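Local coordinates for type 4 fimbrial biogenesis protein PilY1 (Pseudomonas aeruginosa, PDB 3HX6), which primes type IV pilus assembly and acts in twitching motility and host-cell adhesion, its C-terminal beta-propeller domain binding calcium that seems to be needed for regulating pilus retraction, at residues F405-A415 with Y512-E523; L444-D452 with V460-N468. The protein carries 3 engineered substitutions. All coordinates share one frame; numbering follows the deposited sequence.

Interaction 1. Residues F405-A415 with Y512-E523; sequences FASTARTIRIA and YNKQNVAVSGTE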
loop_
_atom_site.group_PDB
_atom_site.type_symbol
_atom_site.label_atom_id
_atom_site.label_comp_id
_atom_site.label_asym_id
_atom_site.label_seq_id
_atom_site.Cartn_x
_atom_site.Cartn_y
_atom_site.Cartn_z
ATOM N N PHE A 405 -2.455 -24.184 9.507
ATOM C CA PHE A 405 -3.417 -23.267 8.914
ATOM C C PHE A 405 -3.152 -23.338 7.425
ATOM O O PHE A 405 -2.126 -22.859 6.936
ATOM C CB PHE A 405 -3.178 -21.875 9.497
ATOM C CG PHE A 405 -3.234 -21.860 10.999
ATOM C CD1 PHE A 405 -4.451 -21.729 11.662
ATOM C CD2 PHE A 405 -2.084 -22.086 11.754
ATOM C CE1 PHE A 405 -4.524 -21.829 13.047
ATOM C CE2 PHE A 405 -2.147 -22.189 13.142
ATOM C CZ PHE A 405 -3.368 -22.060 13.790
ATOM N N ALA A 406 -4.091 -23.954 6.713
ATOM C CA ALA A 406 -3.950 -24.201 5.285
ATOM C C ALA A 406 -2.855 -25.269 5.284
ATOM O O ALA A 406 -3.092 -26.403 5.701
ATOM C CB ALA A 406 -3.491 -22.949 4.551
ATOM N N SER A 407 -1.652 -24.903 4.859
ATOM C CA SER A 407 -0.539 -25.848 4.843
ATOM C C SER A 407 0.547 -25.419 5.828
ATOM O O SER A 407 1.444 -26.194 6.159
ATOM C CB SER A 407 0.062 -25.927 3.440
ATOM O OG SER A 407 -0.928 -26.237 2.479
ATOM N N THR A 408 0.449 -24.182 6.303
ATOM C CA THR A 408 1.439 -23.629 7.220
ATOM C C THR A 408 1.263 -24.061 8.672
ATOM O O THR A 408 0.195 -23.896 9.256
ATOM C CB THR A 408 1.418 -22.094 7.171
ATOM O OG1 THR A 408 1.429 -21.660 5.804
ATOM C CG2 THR A 408 2.636 -21.525 7.885
ATOM N N ALA A 409 2.325 -24.609 9.251
ATOM C CA ALA A 409 2.295 -25.045 10.642
ATOM C C ALA A 409 2.817 -23.906 11.516
ATOM O O ALA A 409 3.766 -23.223 11.142
ATOM C CB ALA A 409 3.162 -26.285 10.822
ATOM N N ARG A 410 2.186 -23.699 12.669
ATOM C CA ARG A 410 2.593 -22.642 13.597
ATOM C C ARG A 410 2.244 -23.041 15.024
ATOM O O ARG A 410 1.391 -23.901 15.245
ATOM C CB ARG A 410 1.858 -21.330 13.300
ATOM C CG ARG A 410 2.090 -20.719 11.932
ATOM C CD ARG A 410 1.306 -19.425 11.795
ATOM N NE ARG A 410 1.351 -18.888 10.439
ATOM C CZ ARG A 410 2.386 -18.236 9.921
ATOM N NH1 ARG A 410 3.474 -18.024 10.652
ATOM N NH2 ARG A 410 2.337 -17.808 8.666
ATOM N N THR A 411 2.913 -22.422 15.991
ATOM C CA THR A 411 2.594 -22.672 17.388
ATOM C C THR A 411 1.817 -21.407 17.750
ATOM O O THR A 411 2.303 -20.289 17.565
ATOM C CB THR A 411 3.854 -22.810 18.276
ATOM O OG1 THR A 411 4.542 -21.560 18.337
ATOM C CG2 THR A 411 4.786 -23.865 17.709
ATOM N N ILE A 412 0.602 -21.589 18.244
ATOM C CA ILE A 412 -0.247 -20.463 18.573
ATOM C C ILE A 412 -0.721 -20.468 20.010
ATOM O O ILE A 412 -0.520 -21.430 20.757
ATOM C CB ILE A 412 -1.479 -20.436 17.640
ATOM C CG1 ILE A 412 -2.271 -21.742 17.753
ATOM C CG2 ILE A 412 -1.030 -20.292 16.191
ATOM C CD1 ILE A 412 -3.117 -21.877 18.994
ATOM N N ARG A 413 -1.347 -19.368 20.394
ATOM C CA ARG A 413 -1.901 -19.239 21.722
ATOM C C ARG A 413 -3.293 -18.658 21.580
ATOM O O ARG A 413 -3.557 -17.871 20.667
ATOM C CB ARG A 413 -1.026 -18.338 22.591
ATOM C CG ARG A 413 0.220 -19.033 23.102
ATOM C CD ARG A 413 1.085 -18.126 23.969
ATOM N NE ARG A 413 2.265 -18.839 24.452
ATOM C CZ ARG A 413 3.263 -18.266 25.115
ATOM N NH1 ARG A 413 3.225 -16.965 25.372
ATOM N NH2 ARG A 413 4.292 -18.994 25.526
ATOM N N ILE A 414 -4.191 -19.085 22.457
ATOM C CA ILE A 414 -5.558 -18.591 22.450
ATOM C C ILE A 414 -5.788 -17.863 23.759
ATOM O O ILE A 414 -5.399 -18.339 24.825
ATOM C CB ILE A 414 -6.591 -19.742 22.316
ATOM C CG1 ILE A 414 -6.514 -20.341 20.908
ATOM C CG2 ILE A 414 -8.003 -19.232 22.586
ATOM C CD1 ILE A 414 -5.811 -21.672 20.881
ATOM N N ALA A 415 -6.409 -16.696 23.666
ATOM C CA ALA A 415 -6.687 -15.888 24.838
ATOM C C ALA A 415 -8.164 -15.974 25.178
ATOM O O ALA A 415 -8.984 -16.314 24.327
ATOM C CB ALA A 415 -6.302 -14.432 24.566
ATOM N N TYR A 512 -10.895 -24.268 19.427
ATOM C CA TYR A 512 -10.614 -24.288 20.856
ATOM C C TYR A 512 -11.789 -24.901 21.606
ATOM O O TYR A 512 -12.801 -24.242 21.836
ATOM C CB TYR A 512 -10.356 -22.860 21.345
ATOM C CG TYR A 512 -10.264 -22.694 22.848
ATOM C CD1 TYR A 512 -9.469 -23.540 23.623
ATOM C CD2 TYR A 512 -10.947 -21.661 23.491
ATOM C CE1 TYR A 512 -9.355 -23.358 25.002
ATOM C CE2 TYR A 512 -10.838 -21.469 24.865
ATOM C CZ TYR A 512 -10.042 -22.319 25.614
ATOM O OH TYR A 512 -9.935 -22.113 26.969
ATOM N N ASN A 513 -11.652 -26.169 21.980
ATOM C CA ASN A 513 -12.711 -26.860 22.705
ATOM C C ASN A 513 -14.073 -26.684 22.023
ATOM O O ASN A 513 -14.959 -25.999 22.540
ATOM C CB ASN A 513 -12.776 -26.341 24.147
ATOM C CG ASN A 513 -11.640 -26.869 25.015
ATOM O OD1 ASN A 513 -10.547 -27.162 24.527
ATOM N ND2 ASN A 513 -11.895 -26.974 26.316
ATOM N N LYS A 514 -14.214 -27.291 20.846
ATOM C CA LYS A 514 -15.460 -27.243 20.082
ATOM C C LYS A 514 -15.847 -25.857 19.575
ATOM O O LYS A 514 -16.965 -25.663 19.099
ATOM C CB LYS A 514 -16.614 -27.777 20.937
ATOM C CG LYS A 514 -16.412 -29.166 21.516
ATOM C CD LYS A 514 -17.616 -29.549 22.363
ATOM C CE LYS A 514 -17.513 -30.974 22.885
ATOM N NZ LYS A 514 -18.733 -31.363 23.657
ATOM N N GLN A 515 -14.937 -24.894 19.666
ATOM C CA GLN A 515 -15.256 -23.541 19.226
ATOM C C GLN A 515 -14.280 -22.960 18.201
ATOM O O GLN A 515 -13.069 -22.966 18.424
ATOM C CB GLN A 515 -15.299 -22.615 20.442
ATOM C CG GLN A 515 -16.161 -21.388 20.253
ATOM C CD GLN A 515 -17.426 -21.462 21.075
ATOM O OE1 GLN A 515 -18.116 -22.482 21.077
ATOM N NE2 GLN A 515 -17.741 -20.380 21.779
ATOM N N ASN A 516 -14.801 -22.468 17.077
ATOM C CA ASN A 516 -13.936 -21.841 16.082
ATOM C C ASN A 516 -13.637 -20.465 16.650
ATOM O O ASN A 516 -14.527 -19.623 16.791
ATOM C CB ASN A 516 -14.626 -21.710 14.728
ATOM C CG ASN A 516 -14.771 -23.041 14.027
ATOM O OD1 ASN A 516 -13.876 -23.887 14.094
ATOM N ND2 ASN A 516 -15.893 -23.233 13.341
ATOM N N VAL A 517 -12.372 -20.247 16.974
ATOM C CA VAL A 517 -11.946 -19.007 17.586
ATOM C C VAL A 517 -10.790 -18.335 16.852
ATOM O O VAL A 517 -10.012 -18.989 16.162
ATOM C CB VAL A 517 -11.547 -19.302 19.054
ATOM C CG1 VAL A 517 -10.572 -18.295 19.557
ATOM C CG2 VAL A 517 -12.792 -19.330 19.927
ATOM N N ALA A 518 -10.696 -17.018 17.000
ATOM C CA ALA A 518 -9.615 -16.271 16.387
ATOM C C ALA A 518 -8.357 -16.584 17.191
ATOM O O ALA A 518 -8.422 -16.758 18.408
ATOM C CB ALA A 518 -9.910 -14.780 16.444
ATOM N N VAL A 519 -7.223 -16.678 16.510
ATOM C CA VAL A 519 -5.957 -16.948 17.184
ATOM C C VAL A 519 -5.428 -15.594 17.651
ATOM O O VAL A 519 -5.317 -14.669 16.853
ATOM C CB VAL A 519 -4.936 -17.597 16.222
ATOM C CG1 VAL A 519 -3.530 -17.572 16.842
ATOM C CG2 VAL A 519 -5.358 -19.033 15.921
ATOM N N SER A 520 -5.102 -15.474 18.932
ATOM C CA SER A 520 -4.615 -14.202 19.444
ATOM C C SER A 520 -3.101 -14.074 19.423
ATOM O O SER A 520 -2.569 -12.970 19.346
ATOM C CB SER A 520 -5.127 -13.979 20.867
ATOM O OG SER A 520 -6.535 -13.859 20.869
ATOM N N GLY A 521 -2.409 -15.203 19.487
ATOM C CA GLY A 521 -0.962 -15.156 19.485
ATOM C C GLY A 521 -0.313 -16.254 18.669
ATOM O O GLY A 521 -0.858 -17.350 18.535
ATOM N N THR A 522 0.851 -15.943 18.110
ATOM C CA THR A 522 1.612 -16.897 17.321
ATOM C C THR A 522 3.102 -16.619 17.493
ATOM O O THR A 522 3.537 -15.463 17.524
ATOM C CB THR A 522 1.244 -16.830 15.821
ATOM O OG1 THR A 522 1.979 -17.831 15.108
ATOM C CG2 THR A 522 1.568 -15.470 15.242
ATOM N N GLU A 523 3.870 -17.695 17.621
ATOM C CA GLU A 523 5.311 -17.625 17.805
ATOM C C GLU A 523 6.000 -17.325 16.476
ATOM O O GLU A 523 5.732 -17.987 15.476
ATOM C CB GLU A 523 5.798 -18.959 18.378
ATOM C CG GLU A 523 7.283 -19.060 18.669
ATOM C CD GLU A 523 7.647 -20.389 19.310
ATOM O OE1 GLU A 523 7.324 -21.446 18.725
ATOM O OE2 GLU A 523 8.250 -20.376 20.402
HETATM O O HOH W 1 4.753 -20.557 15.029
HETATM O O HOH W 2 -7.193 -16.335 20.833
#

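Interaction 2. Residues L444-D452 with V460-N468; sequences LKGEMLIED and VLLQTITPN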
loop_
_atom_site.group_PDB
_atom_site.type_symbol
_atom_site.label_atom_id
_atom_site.label_comp_id
_atom_site.label_asym_id
_atom_site.label_seq_id
_atom_site.Cartn_x
_atom_site.Cartn_y
_atom_site.Cartn_z
ATOM N N LEU A 444 4.944 -19.555 34.463
ATOM C CA LEU A 444 5.876 -18.437 34.413
ATOM C C LEU A 444 7.129 -18.764 33.616
ATOM O O LEU A 444 7.887 -19.661 33.981
ATOM C CB LEU A 444 6.265 -18.039 35.837
ATOM C CG LEU A 444 5.068 -17.785 36.755
ATOM C CD1 LEU A 444 5.556 -17.504 38.165
ATOM C CD2 LEU A 444 4.241 -16.615 36.216
ATOM N N LYS A 445 7.340 -18.029 32.527
ATOM C CA LYS A 445 8.503 -18.234 31.676
ATOM C C LYS A 445 9.297 -16.939 31.562
ATOM O O LYS A 445 10.322 -16.883 30.884
ATOM C CB LYS A 445 8.068 -18.682 30.278
ATOM C CG LYS A 445 7.456 -20.079 30.199
ATOM C CD LYS A 445 8.425 -21.141 30.710
ATOM C CE LYS A 445 8.138 -22.505 30.098
ATOM N NZ LYS A 445 6.715 -22.910 30.255
ATOM N N GLY A 446 8.816 -15.894 32.223
ATOM C CA GLY A 446 9.502 -14.619 32.150
ATOM C C GLY A 446 9.212 -13.895 30.845
ATOM O O GLY A 446 10.028 -13.108 30.366
ATOM N N GLU A 447 8.057 -14.172 30.251
ATOM C CA GLU A 447 7.683 -13.506 29.010
ATOM C C GLU A 447 7.451 -12.043 29.362
ATOM O O GLU A 447 6.839 -11.732 30.386
ATOM C CB GLU A 447 6.405 -14.121 28.431
ATOM C CG GLU A 447 5.920 -13.485 27.122
ATOM C CD GLU A 447 4.691 -14.185 26.558
ATOM O OE1 GLU A 447 4.192 -15.123 27.209
ATOM O OE2 GLU A 447 4.213 -13.797 25.468
ATOM N N MET A 448 7.950 -11.136 28.537
ATOM C CA MET A 448 7.758 -9.723 28.829
ATOM C C MET A 448 7.631 -8.851 27.593
ATOM O O MET A 448 7.921 -9.281 26.478
ATOM C CB MET A 448 8.907 -9.219 29.705
ATOM C CG MET A 448 10.275 -9.552 29.160
ATOM S SD MET A 448 11.602 -9.022 30.248
ATOM C CE MET A 448 12.784 -8.478 29.058
ATOM N N LEU A 449 7.180 -7.619 27.806
ATOM C CA LEU A 449 7.022 -6.664 26.720
ATOM C C LEU A 449 8.119 -5.604 26.764
ATOM O O LEU A 449 8.245 -4.896 27.765
ATOM C CB LEU A 449 5.676 -5.946 26.827
ATOM C CG LEU A 449 5.401 -4.988 25.665
ATOM C CD1 LEU A 449 4.947 -5.810 24.480
ATOM C CD2 LEU A 449 4.339 -3.955 26.027
ATOM N N ILE A 450 8.924 -5.493 25.712
ATOM C CA ILE A 450 9.920 -4.428 25.703
ATOM C C ILE A 450 9.819 -3.591 24.422
ATOM O O ILE A 450 10.313 -2.471 24.376
ATOM C CB ILE A 450 11.389 -4.942 25.887
ATOM C CG1 ILE A 450 11.931 -5.537 24.593
ATOM C CG2 ILE A 450 11.455 -5.939 27.045
ATOM C CD1 ILE A 450 11.397 -6.884 24.256
ATOM N N GLU A 451 9.155 -4.129 23.401
ATOM C CA GLU A 451 8.983 -3.433 22.115
ATOM C C GLU A 451 7.649 -2.692 22.049
ATOM O O GLU A 451 6.654 -3.136 22.628
ATOM C CB GLU A 451 9.034 -4.433 20.955
ATOM C CG GLU A 451 10.361 -5.161 20.801
ATOM C CD GLU A 451 11.478 -4.231 20.381
ATOM O OE1 GLU A 451 11.330 -3.579 19.326
ATOM O OE2 GLU A 451 12.498 -4.150 21.098
ATOM N N ASP A 452 7.627 -1.570 21.333
ATOM C CA ASP A 452 6.403 -0.795 21.195
ATOM C C ASP A 452 5.323 -1.604 20.484
ATOM O O ASP A 452 5.613 -2.535 19.732
ATOM C CB ASP A 452 6.668 0.503 20.434
ATOM C CG ASP A 452 7.501 1.485 21.236
ATOM O OD1 ASP A 452 7.935 1.138 22.362
ATOM O OD2 ASP A 452 7.720 2.611 20.738
ATOM N N VAL A 460 -4.984 -4.396 18.857
ATOM C CA VAL A 460 -3.714 -3.891 19.344
ATOM C C VAL A 460 -2.738 -5.015 19.037
ATOM O O VAL A 460 -2.967 -6.169 19.395
ATOM C CB VAL A 460 -3.736 -3.573 20.856
ATOM C CG1 VAL A 460 -4.067 -4.817 21.664
ATOM C CG2 VAL A 460 -2.390 -2.991 21.265
ATOM N N LEU A 461 -1.673 -4.677 18.326
ATOM C CA LEU A 461 -0.668 -5.647 17.928
ATOM C C LEU A 461 0.575 -5.456 18.779
ATOM O O LEU A 461 1.052 -4.342 18.945
ATOM C CB LEU A 461 -0.339 -5.438 16.451
ATOM C CG LEU A 461 -1.556 -5.570 15.531
ATOM C CD1 LEU A 461 -1.283 -4.875 14.209
ATOM C CD2 LEU A 461 -1.878 -7.047 15.324
ATOM N N LEU A 462 1.099 -6.545 19.325
ATOM C CA LEU A 462 2.280 -6.451 20.163
ATOM C C LEU A 462 3.153 -7.682 20.022
ATOM O O LEU A 462 2.703 -8.738 19.581
ATOM C CB LEU A 462 1.882 -6.288 21.632
ATOM C CG LEU A 462 1.030 -7.425 22.207
ATOM C CD1 LEU A 462 1.398 -7.643 23.659
ATOM C CD2 LEU A 462 -0.451 -7.101 22.071
ATOM N N GLN A 463 4.414 -7.533 20.397
ATOM C CA GLN A 463 5.350 -8.634 20.337
ATOM C C GLN A 463 6.033 -8.730 21.681
ATOM O O GLN A 463 6.546 -7.743 22.205
ATOM C CB GLN A 463 6.405 -8.402 19.258
ATOM C CG GLN A 463 7.394 -9.548 19.132
ATOM C CD GLN A 463 8.594 -9.177 18.287
ATOM O OE1 GLN A 463 9.415 -8.342 18.680
ATOM N NE2 GLN A 463 8.701 -9.786 17.121
ATOM N N THR A 464 6.041 -9.928 22.234
ATOM C CA THR A 464 6.671 -10.147 23.516
ATOM C C THR A 464 7.959 -10.945 23.329
ATOM O O THR A 464 8.178 -11.570 22.286
ATOM C CB THR A 464 5.760 -10.947 24.420
ATOM O OG1 THR A 464 6.313 -10.987 25.736
ATOM C CG2 THR A 464 5.645 -12.355 23.892
ATOM N N ILE A 465 8.808 -10.928 24.347
ATOM C CA ILE A 465 10.044 -11.677 24.285
ATOM C C ILE A 465 10.165 -12.541 25.533
ATOM O O ILE A 465 9.841 -12.115 26.645
ATOM C CB ILE A 465 11.275 -10.739 24.151
ATOM C CG1 ILE A 465 12.538 -11.579 23.922
ATOM C CG2 ILE A 465 11.419 -9.873 25.397
ATOM C CD1 ILE A 465 13.775 -10.768 23.629
ATOM N N THR A 466 10.602 -13.774 25.333
ATOM C CA THR A 466 10.772 -14.701 26.434
ATOM C C THR A 466 12.210 -15.190 26.426
ATOM O O THR A 466 12.592 -15.996 25.581
ATOM C CB THR A 466 9.832 -15.915 26.297
ATOM O OG1 THR A 466 8.474 -15.464 26.265
ATOM C CG2 THR A 466 10.019 -16.873 27.475
ATOM N N PRO A 467 13.031 -14.682 27.354
ATOM C CA PRO A 467 14.439 -15.079 27.450
ATOM C C PRO A 467 14.543 -16.581 27.686
ATOM O O PRO A 467 13.865 -17.117 28.562
ATOM C CB PRO A 467 14.942 -14.282 28.655
ATOM C CG PRO A 467 14.071 -13.057 28.646
ATOM C CD PRO A 467 12.709 -13.640 28.345
ATOM N N ASN A 468 15.379 -17.261 26.907
ATOM C CA ASN A 468 15.556 -18.703 27.074
ATOM C C ASN A 468 16.822 -18.968 27.877
ATOM O O ASN A 468 17.930 -18.718 27.398
ATOM C CB ASN A 468 15.670 -19.409 25.718
ATOM C CG ASN A 468 14.501 -19.115 24.797
ATOM O OD1 ASN A 468 13.353 -18.987 25.239
ATOM N ND2 ASN A 468 14.784 -19.022 23.501
HETATM O O HOH W 3 11.809 -18.658 29.905
HETATM O O HOH W 4 5.188 -4.959 21.014
#

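Interaction 1. Residues F405-A415 with Y512-E523
Ile414 CG2 lies over one face of the Tyr512 ring, offset toward the rim, a CH-pi contact 4.2 Å from the ring centroid and 23° off its normal. With CG2 anti to the backbone N, the same methyl also reaches Val517 CG1. At the Phe405 ring, CE1 meets Val519 CG2 obliquely at 4.1 Å, while Val519 CG1 packs against Ile412 CB at 3.6 Å. Thr408 CG2 covers one face of the Arg410 guanidinium, whose NE bonds to Leu498 O. Strand 408-415, which follows 392-405 through the type II' turn Phe405-Thr408, pairs here with antiparallel strand 521-524 in the mixed sheet. Arg413 N donates to Gly521 O at 2.8 Å, Gly521 N returns a bond to Arg413 O, and Glu523 N meets Thr411 O at 3.0 Å. A classic beta bulge sets two residues, Ser520 and Gly521, against Arg413, the Ser520 N bond to Arg413 O being weak. Beyond the bulge a water accepts from Ala415 N, donates to Ala518 O and is hydrogen-bonded to Ser520 OG at 2.6 Å. The extended Arg413 chain carries its guanidinium away to Glu447, Tyr481 and Gln400, with Trp479 in a cation-pi contact.

Interaction 2. Residues L444-D452 with V460-N468
Ile465 N donates to Met448 O at 2.8 Å. In return Met448 N reaches Ile465 O, also at 2.8 Å. These two bonds make a single antiparallel bridge, of the hydrogen-bonded kind, between the irregular run 444-452 and the strand 459-466. Glu447 CA adds a CA-H...O contact to the same Ile465 O. The Met448 and Ile465 side chains lie alongside each other and point the same way, CG to CG2 at 3.9 Å. The Ile465 side chain also touches Asn478 and Leu527. Leu449 crosses Leu462 at about a right angle, its CD1 meeting Leu462 CD1 at 4.1 Å, and the same methyl rests against Gln463 O. Strand 459-466 lies near one edge of the mixed sheet and pairs with 477-483 and 454-456; the single bridge thus fastens the loop between strands 433-437 and 454-456 back onto the sheet, and Leu449 passes the connection on through a backbone bond to Thr349. Glu447 runs fully extended, CG anti to the backbone N at 180°, past Thr466, whose OG1 lies 3.3 Å from Glu447 CB. Its carboxylate is held by Arg413 at OE1 and by the Tyr481 hydroxyl at OE2. Waters close both ends: one donates to Lys445 O and Pro467 O, while another accepts from Gln463 N at 2.8 Å and probably donates to Asp452 O.

In the fold
Both contacts reach one mixed sheet, the first through strands 408-415 and 521-524, the second through strand 459-466, and lie on the same side of the chain's centre, their own centres about 18 Å apart. Interaction 2 is nested along the chain inside the loop that interaction 1 closes: 405-415 comes first, then 444-452 and 460-468, and 512-523 last. Across the sheet, strand 477-483 stands between 521-524 and 459-466. The salt bridge from Arg413 NH1 to Glu447 OE1, 2.8 Å long, links the two contacts directly. The sheet thus gathers strands from 333-336 to 521-524, late in the chain, at a distance from the calcium site held by the loop between strands 251-257 and 267-272.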